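Local coordinates for protein putative polyketide cyclase (Pseudomonas putida KT2440, PDB 3F7X) that is of unknown function but, as a SnoaL-like putative polyketide cyclase, probably binds a small organic molecule in the pocket of its cone-shaped alpha+beta fold, at residues Ala28-Phe33 with Glu78-Ile83; Leu44-Val49 with Lys133-Thr138; Asp52-Glu57 with Thr138-Leu143; Thr99-Tyr104 with Thr118-Ala123. All blocks are in the same frame, centred on the assembly; numbering follows the deposited sequence.

Contact 1 (Ala28-Phe33 with Glu78-Ile83); sequences AYYAAF and ERLADI. With EDO (1,2-ethanediol), chain E; EDO (1,2-ethanediol), chain D.
The ring of F33 meets E78 at its edge and L80 obliquely, and one of its faces carries an ethanediol carbon, C2, over the ring centre. OE1 of E78 lies in the ring plane, 3.6 Å from F33 CZ, the carboxylate turned 48° from the ring, while OE2 is hydrogen-bonded to Y119. L80 crosses F33 at about a right angle, its CG 3.8 Å from F33 CE1. A turn earlier, Y30 has Y29 CD2 over one face, L80 lies oblique to its ring, and Y30 CB touches I83 CD1 at 3.8 Å. F33 reaches the strand because CG stands anti to its backbone N (chi1 -180°). That ethanediol, probably from the crystallisation liquor, bridges the segments in the crystal, its O2 bonded to F33 O at 2.6 Å and its O1 to E78 N. Helix 22-35 packs against the sheet here, consistent with its place on the concave side in SnoaL-like folds. The contact is mainly apolar, but the E78 carboxylate meets the aromatic edge, where C-H dipoles would favour it.

Contact 2 (Leu44-Val49 with Lys133-Thr138); sequences LLSEDV and KIARVT. With EDO (1,2-ethanediol), chain F.
L45 and I134 pair as a parallel beta bridge, joining the short strand 45-46 to strand 133-141 of the curved SnoaL-like sheet. Along I134, CB touches L44 O and lies 3.9 Å from L45 CD2, CG1 skirts L44 O, CG2 also meets L45 CD2, and CD1 approaches L44 CB. With CG1 beside the backbone N (chi1 -69°), CG2 is left facing L45. The backbone of I134 is gripped twice: its N donates to L44 O at a nearly straight 171°, and its O accepts from S46 N at 2.9 Å, the donor lying above the carbonyl plane. A type I turn, S46 to V49, brings V49 alongside A135, which with R136 forms a classic beta bulge opposite Y128. The R136 side chain leads away from segment 44-49, its NH1 in a salt bridge with E97 of the second subunit, while its NE and NH2 hold an ethanediol. At the turn's far end, V49 CA makes a C-H...O contact with A135 O at 3.4 Å.

Contact 3 (Asp52-Glu57 with Thr138-Leu143); sequences DINQGE and TNYYNL. With EDO (1,2-ethanediol), chain D.
D52 pairs with T138 in a parallel beta bridge and takes the threonine hydroxyl on the anti side of its carboxylate, OG1 donating to OD2 at 2.9 Å. The other oxygen, OD1, makes a salt bridge with R58. D52 O receives N139 N at 3.0 Å and, weakly, N139 ND2, which is also bonded to H51. I53 opens a type II turn that closes at G56. Within it, N54 sends its side chain across to strand 133-141, CG being anti to the backbone N (chi1 -175°). Its ND2 sits 3.2 Å above the centre of the Y141 ring and donates to Y141 O at 2.9 Å, from above the carbonyl plane. N54 OD1 accepts Q55 NE2 at 2.9 Å and, weakly, Y141 N. Q55 CB then meets L143 CD2 at 4.1 Å, and Q55 OE1 binds L143 N of the second subunit. With both ends of its amide engaged, buried N54 has its rotation fixed, and polar bonds tie loop to strand at the dimer interface.

Contact 4 (Thr99-Tyr104 with Thr118-Ala123); sequences TVHGQY and TYVLPA. With EDO (1,2-ethanediol), chain I.
V100 forms the apolar centre of this antiparallel strand pair, part of the curved sheet of the SnoaL-like fold. Its CG2 meets A123 CB at 3.7 Å, its CG1 touches Y119 CE2 at 3.9 Å, and L121 CD2 lies beside its CB. Next along that face, the Y119 ring folds back over G102, with CG held between its own backbone N and carbonyl carbon (chi1 52°). G102 CA stands over the ring, 3.7 Å from the centroid and only 17° off the normal, a CH-pi contact that the absence of a side chain permits. The phenol OH is hydrogen-bonded to E78 OE2, and W146 of helix 143-150 meets the ring edge-to-face. Four backbone bonds hold the hydrogen-bonded pairs V100-L121 and G102-Y119, the straightest being G102 N to Y119 O at 169°. On the opposite face V120 packs alongside H101, CG1 over the imidazole toward its rim, and also meets T99 CG2. At the polar edge T99 OG1 is hydrogen-bonded to ethanediol O2 at 2.8 Å.

All four contacts draw on one curved mixed sheet and the helices packed against it. Contacts 1 and 2 have centres about 17 Å apart and meet where Y29 of helix 22-35 packs on L44, I134 and V137. Contacts 2 and 3 follow each other on strand 133-141 and share T138. Contact 4, on neighbouring strands 93-104 and 118-130, is nested along the chain within the loops closed by contacts 2 and 3; its centre lies about 12 Å from that of contact 1, which it joins through E78 and Y119. One ethanediol touches contacts 1 and 3, and an unknown ligand, probably from the crystallisation liquor, lies near E78, Y141 and A123, consistent with a pocket between the sheet and its covering helices.

Contact 1 (Ala28-Phe33 with Glu78-Ile83)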
loop_
_atom_site.group_PDB
_atom_site.type_symbol
_atom_site.label_atom_id
_atom_site.label_comp_id
_atom_site.label_asym_id
_atom_site.label_seq_id
_atom_site.Cartn_x
_atom_site.Cartn_y
_atom_site.Cartn_z
ATOM N N ALA A 28 5.438 10.601 -14.598
ATOM C CA ALA A 28 6.802 10.639 -15.117
ATOM C C ALA A 28 7.705 9.618 -14.417
ATOM O O ALA A 28 8.539 9.002 -15.080
ATOM C CB ALA A 28 7.386 12.079 -14.987
ATOM N N TYR A 29 7.513 9.445 -13.114
ATOM C CA TYR A 29 8.209 8.445 -12.339
ATOM C C TYR A 29 7.996 7.072 -12.909
ATOM O O TYR A 29 8.963 6.348 -13.182
ATOM C CB TYR A 29 7.725 8.555 -10.893
ATOM C CG TYR A 29 8.309 7.587 -9.885
ATOM C CD1 TYR A 29 9.447 7.934 -9.159
ATOM C CD2 TYR A 29 7.660 6.435 -9.545
ATOM C CE1 TYR A 29 9.949 7.085 -8.188
ATOM C CE2 TYR A 29 8.148 5.576 -8.569
ATOM C CZ TYR A 29 9.304 5.898 -7.900
ATOM O OH TYR A 29 9.832 5.069 -6.917
ATOM N N TYR A 30 6.739 6.726 -13.160
ATOM C CA TYR A 30 6.454 5.407 -13.704
ATOM C C TYR A 30 6.828 5.260 -15.181
ATOM O O TYR A 30 7.196 4.164 -15.582
ATOM C CB TYR A 30 4.995 5.020 -13.441
ATOM C CG TYR A 30 4.815 4.679 -11.970
ATOM C CD1 TYR A 30 5.554 3.660 -11.384
ATOM C CD2 TYR A 30 3.984 5.404 -11.145
ATOM C CE1 TYR A 30 5.442 3.376 -10.027
ATOM C CE2 TYR A 30 3.864 5.136 -9.810
ATOM C CZ TYR A 30 4.575 4.121 -9.244
ATOM O OH TYR A 30 4.457 3.840 -7.908
ATOM N N ALA A 31 6.719 6.325 -15.984
ATOM C CA ALA A 31 7.169 6.276 -17.341
ATOM C C ALA A 31 8.665 5.942 -17.363
ATOM O O ALA A 31 9.120 5.145 -18.190
ATOM C CB ALA A 31 6.867 7.619 -18.048
ATOM N N ALA A 32 9.454 6.590 -16.508
ATOM C CA ALA A 32 10.886 6.378 -16.429
ATOM C C ALA A 32 11.204 4.991 -15.943
ATOM O O ALA A 32 12.089 4.332 -16.489
ATOM C CB ALA A 32 11.557 7.446 -15.584
ATOM N N PHE A 33 10.452 4.533 -14.953
ATOM C CA PHE A 33 10.607 3.172 -14.448
ATOM C C PHE A 33 10.373 2.157 -15.582
ATOM O O PHE A 33 11.182 1.279 -15.824
ATOM C CB PHE A 33 9.620 2.950 -13.292
ATOM C CG PHE A 33 9.664 1.589 -12.670
ATOM C CD1 PHE A 33 8.984 0.525 -13.218
ATOM C CD2 PHE A 33 10.326 1.381 -11.472
ATOM C CE1 PHE A 33 9.010 -0.727 -12.643
ATOM C CE2 PHE A 33 10.358 0.106 -10.891
ATOM C CZ PHE A 33 9.676 -0.930 -11.489
ATOM N N GLU A 78 10.826 -5.322 -14.832
ATOM C CA GLU A 78 9.401 -5.137 -14.548
ATOM C C GLU A 78 8.790 -4.114 -15.471
ATOM O O GLU A 78 9.431 -3.157 -15.883
ATOM C CB GLU A 78 9.187 -4.697 -13.110
ATOM C CG GLU A 78 9.558 -5.776 -12.111
ATOM C CD GLU A 78 9.294 -5.435 -10.672
ATOM O OE1 GLU A 78 8.962 -4.255 -10.356
ATOM O OE2 GLU A 78 9.383 -6.370 -9.841
ATOM N N ARG A 79 7.514 -4.358 -15.783
ATOM C CA ARG A 79 6.651 -3.442 -16.489
ATOM C C ARG A 79 5.397 -3.279 -15.656
ATOM O O ARG A 79 4.786 -4.271 -15.243
ATOM C CB ARG A 79 6.262 -4.020 -17.869
ATOM C CG ARG A 79 5.216 -3.254 -18.579
ATOM C CD ARG A 79 4.941 -3.862 -19.925
ATOM N NE ARG A 79 4.480 -5.256 -19.888
ATOM C CZ ARG A 79 3.210 -5.643 -19.708
ATOM N NH1 ARG A 79 2.236 -4.750 -19.586
ATOM N NH2 ARG A 79 2.950 -6.932 -19.688
ATOM N N LEU A 80 4.990 -2.026 -15.444
ATOM C CA LEU A 80 3.805 -1.756 -14.657
ATOM C C LEU A 80 2.656 -1.426 -15.577
ATOM O O LEU A 80 2.828 -0.578 -16.469
ATOM C CB LEU A 80 4.029 -0.605 -13.744
ATOM C CG LEU A 80 5.248 -0.687 -12.908
ATOM C CD1 LEU A 80 5.312 0.532 -11.950
ATOM C CD2 LEU A 80 5.419 -2.004 -12.129
ATOM N N ALA A 81 1.532 -2.074 -15.384
ATOM C CA ALA A 81 0.345 -1.934 -16.196
ATOM C C ALA A 81 -0.796 -1.413 -15.358
ATOM O O ALA A 81 -0.760 -1.473 -14.123
ATOM C CB ALA A 81 -0.020 -3.290 -16.817
ATOM N N ASP A 82 -1.799 -0.889 -16.029
ATOM C CA ASP A 82 -3.032 -0.532 -15.333
ATOM C C ASP A 82 -2.759 0.526 -14.250
ATOM O O ASP A 82 -3.341 0.449 -13.180
ATOM C CB ASP A 82 -3.672 -1.783 -14.690
ATOM C CG ASP A 82 -3.686 -3.002 -15.598
ATOM O OD1 ASP A 82 -4.139 -2.900 -16.760
ATOM O OD2 ASP A 82 -3.299 -4.083 -15.106
ATOM N N ILE A 83 -1.878 1.497 -14.512
ATOM C CA ILE A 83 -1.475 2.447 -13.504
ATOM C C ILE A 83 -2.572 3.474 -13.286
ATOM O O ILE A 83 -2.994 4.161 -14.223
ATOM C CB ILE A 83 -0.155 3.158 -13.846
ATOM C CG1 ILE A 83 0.961 2.149 -14.222
ATOM C CG2 ILE A 83 0.261 4.036 -12.674
ATOM C CD1 ILE A 83 2.180 2.801 -14.844
HETATM C C1 EDO E . 12.001 -1.923 -13.953
HETATM O O1 EDO E . 12.717 -3.058 -14.508
HETATM C C2 EDO E . 12.842 -0.700 -13.611
HETATM O O2 EDO E . 13.200 0.021 -14.808
HETATM C C1 EDO D . 9.801 1.697 -7.256
HETATM O O1 EDO D . 8.961 2.644 -6.656
HETATM C C2 EDO D . 11.156 1.580 -6.517
HETATM O O2 EDO D . 10.996 1.164 -5.117
#

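Contact 2 (Leu44-Val49 with Lys133-Thr138)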
loop_
_atom_site.group_PDB
_atom_site.type_symbol
_atom_site.label_atom_id
_atom_site.label_comp_id
_atom_site.label_asym_id
_atom_site.label_seq_id
_atom_site.Cartn_x
_atom_site.Cartn_y
_atom_site.Cartn_z
ATOM N N LEU A 44 13.673 12.956 -10.497
ATOM C CA LEU A 44 12.409 13.341 -9.884
ATOM C C LEU A 44 12.434 13.288 -8.368
ATOM O O LEU A 44 11.493 13.729 -7.733
ATOM C CB LEU A 44 11.325 12.381 -10.358
ATOM C CG LEU A 44 11.144 12.389 -11.874
ATOM C CD1 LEU A 44 10.169 11.334 -12.311
ATOM C CD2 LEU A 44 10.735 13.751 -12.436
ATOM N N LEU A 45 13.483 12.719 -7.802
ATOM C CA LEU A 45 13.556 12.477 -6.371
ATOM C C LEU A 45 14.340 13.556 -5.650
ATOM O O LEU A 45 15.343 14.093 -6.156
ATOM C CB LEU A 45 14.291 11.156 -6.104
ATOM C CG LEU A 45 13.734 9.913 -6.825
ATOM C CD1 LEU A 45 14.557 8.679 -6.455
ATOM C CD2 LEU A 45 12.239 9.715 -6.570
ATOM N N SER A 46 13.938 13.856 -4.424
ATOM C CA SER A 46 14.718 14.784 -3.647
ATOM C C SER A 46 16.025 14.125 -3.198
ATOM O O SER A 46 16.156 12.905 -3.115
ATOM C CB SER A 46 13.923 15.251 -2.459
ATOM O OG SER A 46 13.775 14.184 -1.573
ATOM N N GLU A 47 17.034 14.946 -2.951
ATOM C CA GLU A 47 18.328 14.423 -2.457
ATOM C C GLU A 47 18.188 13.621 -1.171
ATOM O O GLU A 47 18.926 12.675 -0.948
ATOM C CB GLU A 47 19.344 15.555 -2.216
ATOM C CG GLU A 47 20.683 15.072 -1.607
ATOM C CD GLU A 47 21.512 14.159 -2.512
ATOM O OE1 GLU A 47 21.234 14.097 -3.677
ATOM O OE2 GLU A 47 22.498 13.554 -2.061
ATOM N N ASP A 48 17.219 14.014 -0.322
ATOM C CA ASP A 48 16.960 13.353 0.931
ATOM C C ASP A 48 15.710 12.489 0.930
ATOM O O ASP A 48 15.089 12.269 1.976
ATOM C CB ASP A 48 16.935 14.411 2.008
ATOM C CG ASP A 48 18.351 14.987 2.239
ATOM O OD1 ASP A 48 19.329 14.188 2.280
ATOM O OD2 ASP A 48 18.498 16.212 2.466
ATOM N N VAL A 49 15.372 11.978 -0.241
ATOM C CA VAL A 49 14.196 11.126 -0.388
ATOM C C VAL A 49 14.197 9.976 0.626
ATOM O O VAL A 49 15.206 9.310 0.852
ATOM C CB VAL A 49 14.130 10.578 -1.826
ATOM C CG1 VAL A 49 15.363 9.763 -2.203
ATOM C CG2 VAL A 49 12.838 9.751 -2.071
ATOM N N LYS A 133 9.505 17.871 -6.006
ATOM C CA LYS A 133 10.228 16.598 -6.061
ATOM C C LYS A 133 9.527 15.561 -5.190
ATOM O O LYS A 133 8.848 15.895 -4.229
ATOM C CB LYS A 133 11.669 16.761 -5.553
ATOM C CG LYS A 133 12.521 17.677 -6.398
ATOM C CD LYS A 133 12.780 17.072 -7.787
ATOM C CE LYS A 133 13.596 18.052 -8.605
ATOM N NZ LYS A 133 14.724 18.524 -7.758
ATOM N N ILE A 134 9.761 14.308 -5.516
ATOM C CA ILE A 134 9.280 13.196 -4.707
ATOM C C ILE A 134 10.227 13.082 -3.501
ATOM O O ILE A 134 11.413 12.767 -3.659
ATOM C CB ILE A 134 9.225 11.904 -5.521
ATOM C CG1 ILE A 134 8.115 12.002 -6.593
ATOM C CG2 ILE A 134 9.026 10.678 -4.592
ATOM C CD1 ILE A 134 8.202 10.930 -7.676
ATOM N N ALA A 135 9.691 13.328 -2.298
ATOM C CA ALA A 135 10.433 13.321 -1.042
ATOM C C ALA A 135 10.250 12.038 -0.235
ATOM O O ALA A 135 11.013 11.784 0.697
ATOM C CB ALA A 135 10.075 14.548 -0.180
ATOM N N ARG A 136 9.227 11.245 -0.562
ATOM C CA ARG A 136 9.038 9.932 0.019
ATOM C C ARG A 136 8.344 9.037 -0.996
ATOM O O ARG A 136 7.372 9.464 -1.640
ATOM C CB ARG A 136 8.218 9.969 1.310
ATOM C CG ARG A 136 7.885 8.566 1.860
ATOM C CD ARG A 136 7.180 8.627 3.172
ATOM N NE ARG A 136 5.938 9.380 3.206
ATOM C CZ ARG A 136 4.740 8.917 2.893
ATOM N NH1 ARG A 136 4.587 7.708 2.374
ATOM N NH2 ARG A 136 3.694 9.682 3.062
ATOM N N VAL A 137 8.857 7.815 -1.095
ATOM C CA VAL A 137 8.215 6.722 -1.824
ATOM C C VAL A 137 8.046 5.570 -0.822
ATOM O O VAL A 137 9.035 5.058 -0.278
ATOM C CB VAL A 137 9.075 6.192 -3.006
ATOM C CG1 VAL A 137 8.336 5.031 -3.681
ATOM C CG2 VAL A 137 9.362 7.288 -4.037
ATOM N N THR A 138 6.799 5.131 -0.628
ATOM C CA THR A 138 6.495 3.979 0.211
ATOM C C THR A 138 5.878 2.922 -0.690
ATOM O O THR A 138 4.802 3.120 -1.213
ATOM C CB THR A 138 5.537 4.409 1.341
ATOM O OG1 THR A 138 6.212 5.375 2.162
ATOM C CG2 THR A 138 5.072 3.199 2.172
HETATM C C1 EDO F . 4.214 12.881 4.587
HETATM O O1 EDO F . 3.720 11.671 5.081
HETATM C C2 EDO F . 5.656 12.924 5.050
HETATM O O2 EDO F . 6.466 11.981 4.325
HETATM O O HOH W 1 16.669 15.707 -8.441
#

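Contact 3 (Asp52-Glu57 with Thr138-Leu143)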
loop_
_atom_site.group_PDB
_atom_site.type_symbol
_atom_site.label_atom_id
_atom_site.label_comp_id
_atom_site.label_asym_id
_atom_site.label_seq_id
_atom_site.Cartn_x
_atom_site.Cartn_y
_atom_site.Cartn_z
ATOM N N ASP A 52 10.669 3.803 1.699
ATOM C CA ASP A 52 10.172 2.731 2.539
ATOM C C ASP A 52 9.970 1.490 1.706
ATOM O O ASP A 52 8.963 1.356 1.017
ATOM C CB ASP A 52 8.893 3.124 3.197
ATOM C CG ASP A 52 9.072 4.158 4.205
ATOM O OD1 ASP A 52 10.162 4.257 4.854
ATOM O OD2 ASP A 52 8.094 4.910 4.337
ATOM N N ILE A 53 10.930 0.588 1.815
ATOM C CA ILE A 53 11.016 -0.697 1.112
ATOM C C ILE A 53 9.917 -1.612 1.631
ATOM O O ILE A 53 9.750 -1.680 2.849
ATOM C CB ILE A 53 12.419 -1.404 1.440
ATOM C CG1 ILE A 53 13.612 -0.564 0.956
ATOM C CG2 ILE A 53 12.458 -2.854 0.852
ATOM C CD1 ILE A 53 13.296 0.338 -0.186
ATOM N N ASN A 54 9.200 -2.289 0.753
ATOM C CA ASN A 54 8.097 -3.137 1.204
ATOM C C ASN A 54 8.583 -4.245 2.144
ATOM O O ASN A 54 9.466 -5.020 1.793
ATOM C CB ASN A 54 7.420 -3.765 -0.000
ATOM C CG ASN A 54 6.201 -4.570 0.372
ATOM O OD1 ASN A 54 5.362 -4.106 1.145
ATOM N ND2 ASN A 54 6.104 -5.789 -0.156
ATOM N N GLN A 55 8.029 -4.285 3.332
ATOM C CA GLN A 55 8.363 -5.242 4.370
ATOM C C GLN A 55 9.791 -5.152 4.823
ATOM O O GLN A 55 10.281 -6.057 5.485
ATOM C CB GLN A 55 8.001 -6.683 3.993
ATOM C CG GLN A 55 6.602 -6.812 3.404
ATOM C CD GLN A 55 5.521 -6.231 4.292
ATOM O OE1 GLN A 55 5.413 -6.605 5.456
ATOM N NE2 GLN A 55 4.725 -5.298 3.764
ATOM N N GLY A 56 10.444 -4.037 4.530
ATOM C CA GLY A 56 11.856 -3.892 4.791
ATOM C C GLY A 56 12.142 -2.586 5.495
ATOM O O GLY A 56 11.323 -2.044 6.191
ATOM N N GLU A 57 13.353 -2.116 5.272
ATOM C CA GLU A 57 13.912 -0.951 5.920
ATOM C C GLU A 57 13.491 0.352 5.269
ATOM O O GLU A 57 13.104 0.422 4.079
ATOM C CB GLU A 57 15.453 -1.040 5.890
ATOM C CG GLU A 57 16.057 -1.167 4.485
ATOM C CD GLU A 57 17.576 -1.232 4.457
ATOM O OE1 GLU A 57 18.243 -0.481 5.187
ATOM O OE2 GLU A 57 18.096 -2.013 3.657
ATOM N N THR A 138 6.799 5.131 -0.628
ATOM C CA THR A 138 6.495 3.979 0.211
ATOM C C THR A 138 5.878 2.922 -0.690
ATOM O O THR A 138 4.802 3.120 -1.213
ATOM C CB THR A 138 5.537 4.409 1.341
ATOM O OG1 THR A 138 6.212 5.375 2.162
ATOM C CG2 THR A 138 5.072 3.199 2.172
ATOM N N ASN A 139 6.581 1.815 -0.826
ATOM C CA ASN A 139 6.194 0.703 -1.710
ATOM C C ASN A 139 5.441 -0.406 -0.988
ATOM O O ASN A 139 5.824 -0.779 0.126
ATOM C CB ASN A 139 7.434 0.026 -2.269
ATOM C CG ASN A 139 8.307 0.925 -3.017
ATOM O OD1 ASN A 139 7.997 1.327 -4.165
ATOM N ND2 ASN A 139 9.443 1.251 -2.421
ATOM N N TYR A 140 4.399 -0.916 -1.616
ATOM C CA TYR A 140 3.607 -1.981 -1.054
ATOM C C TYR A 140 3.255 -3.030 -2.092
ATOM O O TYR A 140 2.906 -2.703 -3.232
ATOM C CB TYR A 140 2.311 -1.444 -0.481
ATOM C CG TYR A 140 2.438 -0.600 0.777
ATOM C CD1 TYR A 140 3.104 -1.077 1.908
ATOM C CD2 TYR A 140 1.815 0.626 0.881
ATOM C CE1 TYR A 140 3.154 -0.356 3.069
ATOM C CE2 TYR A 140 1.840 1.342 2.061
ATOM C CZ TYR A 140 2.507 0.856 3.159
ATOM O OH TYR A 140 2.551 1.556 4.350
ATOM N N TYR A 141 3.295 -4.296 -1.650
ATOM C CA TYR A 141 2.772 -5.427 -2.388
ATOM C C TYR A 141 2.733 -6.616 -1.446
ATOM O O TYR A 141 3.306 -6.564 -0.347
ATOM C CB TYR A 141 3.573 -5.749 -3.665
ATOM C CG TYR A 141 5.043 -5.980 -3.451
ATOM C CD1 TYR A 141 5.932 -4.943 -3.519
ATOM C CD2 TYR A 141 5.539 -7.264 -3.253
ATOM C CE1 TYR A 141 7.282 -5.131 -3.324
ATOM C CE2 TYR A 141 6.885 -7.480 -3.082
ATOM C CZ TYR A 141 7.761 -6.413 -3.138
ATOM O OH TYR A 141 9.115 -6.632 -2.981
ATOM N N ASN A 142 2.076 -7.688 -1.850
ATOM C CA ASN A 142 2.034 -8.915 -1.048
ATOM C C ASN A 142 3.287 -9.743 -1.337
ATOM O O ASN A 142 3.409 -10.372 -2.391
ATOM C CB ASN A 142 0.751 -9.674 -1.348
ATOM C CG ASN A 142 0.523 -10.800 -0.417
ATOM O OD1 ASN A 142 1.464 -11.421 0.030
ATOM N ND2 ASN A 142 -0.720 -11.093 -0.131
ATOM N N LEU A 143 4.247 -9.661 -0.420
ATOM C CA LEU A 143 5.524 -10.361 -0.568
ATOM C C LEU A 143 5.325 -11.875 -0.566
ATOM O O LEU A 143 6.014 -12.596 -1.262
ATOM C CB LEU A 143 6.492 -9.870 0.504
ATOM C CG LEU A 143 7.850 -10.557 0.518
ATOM C CD1 LEU A 143 8.617 -10.416 -0.782
ATOM C CD2 LEU A 143 8.631 -10.017 1.719
HETATM C C1 EDO D . 9.801 1.697 -7.256
HETATM O O1 EDO D . 8.961 2.644 -6.656
HETATM C C2 EDO D . 11.156 1.580 -6.517
HETATM O O2 EDO D . 10.996 1.164 -5.117
HETATM O O HOH W 2 6.545 0.163 2.698
#

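Contact 4 (Thr99-Tyr104 with Thr118-Ala123)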
loop_
_atom_site.group_PDB
_atom_site.type_symbol
_atom_site.label_atom_id
_atom_site.label_comp_id
_atom_site.label_asym_id
_atom_site.label_seq_id
_atom_site.Cartn_x
_atom_site.Cartn_y
_atom_site.Cartn_z
ATOM N N THR A 99 -0.450 -3.036 -11.718
ATOM C CA THR A 99 -0.131 -4.460 -11.816
ATOM C C THR A 99 1.308 -4.592 -12.284
ATOM O O THR A 99 1.688 -4.071 -13.337
ATOM C CB THR A 99 -1.046 -5.197 -12.794
ATOM O OG1 THR A 99 -2.387 -5.004 -12.381
ATOM C CG2 THR A 99 -0.714 -6.691 -12.797
ATOM N N VAL A 100 2.112 -5.278 -11.492
ATOM C CA VAL A 100 3.496 -5.579 -11.831
ATOM C C VAL A 100 3.568 -6.834 -12.694
ATOM O O VAL A 100 3.092 -7.877 -12.298
ATOM C CB VAL A 100 4.349 -5.786 -10.574
ATOM C CG1 VAL A 100 5.790 -6.097 -10.963
ATOM C CG2 VAL A 100 4.274 -4.571 -9.641
ATOM N N HIS A 101 4.164 -6.689 -13.871
ATOM C CA HIS A 101 4.531 -7.800 -14.740
ATOM C C HIS A 101 6.045 -7.896 -14.723
ATOM O O HIS A 101 6.719 -6.998 -15.189
ATOM C CB HIS A 101 4.066 -7.569 -16.177
ATOM C CG HIS A 101 2.590 -7.529 -16.314
ATOM N ND1 HIS A 101 1.852 -8.626 -16.693
ATOM C CD2 HIS A 101 1.703 -6.552 -16.028
ATOM C CE1 HIS A 101 0.567 -8.305 -16.678
ATOM N NE2 HIS A 101 0.453 -7.052 -16.284
ATOM N N GLY A 102 6.587 -8.970 -14.182
ATOM C CA GLY A 102 8.032 -9.043 -13.980
ATOM C C GLY A 102 8.640 -10.346 -14.417
ATOM O O GLY A 102 7.958 -11.365 -14.609
ATOM N N GLN A 103 9.956 -10.309 -14.528
ATOM C CA GLN A 103 10.756 -11.492 -14.739
ATOM C C GLN A 103 11.956 -11.425 -13.775
ATOM O O GLN A 103 12.589 -10.392 -13.661
ATOM C CB GLN A 103 11.266 -11.563 -16.184
ATOM C CG GLN A 103 11.892 -12.928 -16.492
ATOM C CD GLN A 103 12.199 -13.188 -17.946
ATOM O OE1 GLN A 103 12.414 -12.274 -18.728
ATOM N NE2 GLN A 103 12.253 -14.454 -18.299
ATOM N N TYR A 104 12.200 -12.537 -13.086
ATOM C CA TYR A 104 13.276 -12.638 -12.091
ATOM C C TYR A 104 14.507 -13.212 -12.785
ATOM O O TYR A 104 14.516 -14.378 -13.201
ATOM C CB TYR A 104 12.789 -13.525 -10.953
ATOM C CG TYR A 104 13.638 -13.575 -9.714
ATOM C CD1 TYR A 104 14.553 -12.583 -9.399
ATOM C CD2 TYR A 104 13.495 -14.616 -8.812
ATOM C CE1 TYR A 104 15.323 -12.676 -8.245
ATOM C CE2 TYR A 104 14.240 -14.698 -7.658
ATOM C CZ TYR A 104 15.168 -13.729 -7.364
ATOM O OH TYR A 104 15.952 -13.778 -6.215
ATOM N N THR A 118 8.492 -15.741 -14.464
ATOM C CA THR A 118 7.645 -14.568 -14.566
ATOM C C THR A 118 6.748 -14.454 -13.342
ATOM O O THR A 118 6.429 -15.452 -12.688
ATOM C CB THR A 118 6.832 -14.601 -15.842
ATOM O OG1 THR A 118 6.035 -15.762 -15.822
ATOM C CG2 THR A 118 7.737 -14.628 -17.063
ATOM N N TYR A 119 6.298 -13.247 -13.053
ATOM C CA TYR A 119 5.349 -13.036 -11.999
ATOM C C TYR A 119 4.441 -11.890 -12.373
ATOM O O TYR A 119 4.834 -10.989 -13.107
ATOM C CB TYR A 119 6.082 -12.762 -10.675
ATOM C CG TYR A 119 7.147 -11.673 -10.689
ATOM C CD1 TYR A 119 8.457 -11.972 -11.019
ATOM C CD2 TYR A 119 6.852 -10.356 -10.385
ATOM C CE1 TYR A 119 9.447 -10.970 -11.000
ATOM C CE2 TYR A 119 7.823 -9.381 -10.363
ATOM C CZ TYR A 119 9.130 -9.697 -10.677
ATOM O OH TYR A 119 10.100 -8.729 -10.678
ATOM N N VAL A 120 3.242 -11.904 -11.814
ATOM C CA VAL A 120 2.248 -10.872 -12.063
ATOM C C VAL A 120 1.553 -10.653 -10.739
ATOM O O VAL A 120 0.984 -11.611 -10.176
ATOM C CB VAL A 120 1.224 -11.252 -13.160
ATOM C CG1 VAL A 120 0.221 -10.110 -13.356
ATOM C CG2 VAL A 120 1.900 -11.648 -14.487
ATOM N N LEU A 121 1.567 -9.430 -10.231
ATOM C CA LEU A 121 0.828 -9.163 -8.980
ATOM C C LEU A 121 0.534 -7.701 -8.815
ATOM O O LEU A 121 1.248 -6.843 -9.345
ATOM C CB LEU A 121 1.499 -9.696 -7.699
ATOM C CG LEU A 121 2.781 -8.966 -7.254
ATOM C CD1 LEU A 121 3.072 -9.478 -5.856
ATOM C CD2 LEU A 121 3.859 -9.191 -8.219
ATOM N N PRO A 122 -0.569 -7.399 -8.110
ATOM C CA PRO A 122 -0.859 -6.024 -7.833
ATOM C C PRO A 122 0.169 -5.426 -6.890
ATOM O O PRO A 122 0.775 -6.135 -6.076
ATOM C CB PRO A 122 -2.233 -6.077 -7.142
ATOM C CG PRO A 122 -2.539 -7.400 -6.935
ATOM C CD PRO A 122 -1.622 -8.289 -7.598
ATOM N N ALA A 123 0.320 -4.111 -6.949
ATOM C CA ALA A 123 1.183 -3.392 -6.045
ATOM C C ALA A 123 0.677 -1.964 -5.986
ATOM O O ALA A 123 -0.253 -1.566 -6.689
ATOM C CB ALA A 123 2.657 -3.451 -6.513
HETATM C C1 EDO I . -5.435 -3.312 -9.125
HETATM O O1 EDO I . -6.299 -3.367 -10.278
HETATM C C2 EDO I . -4.025 -3.699 -9.532
HETATM O O2 EDO I . -3.755 -3.103 -10.812
#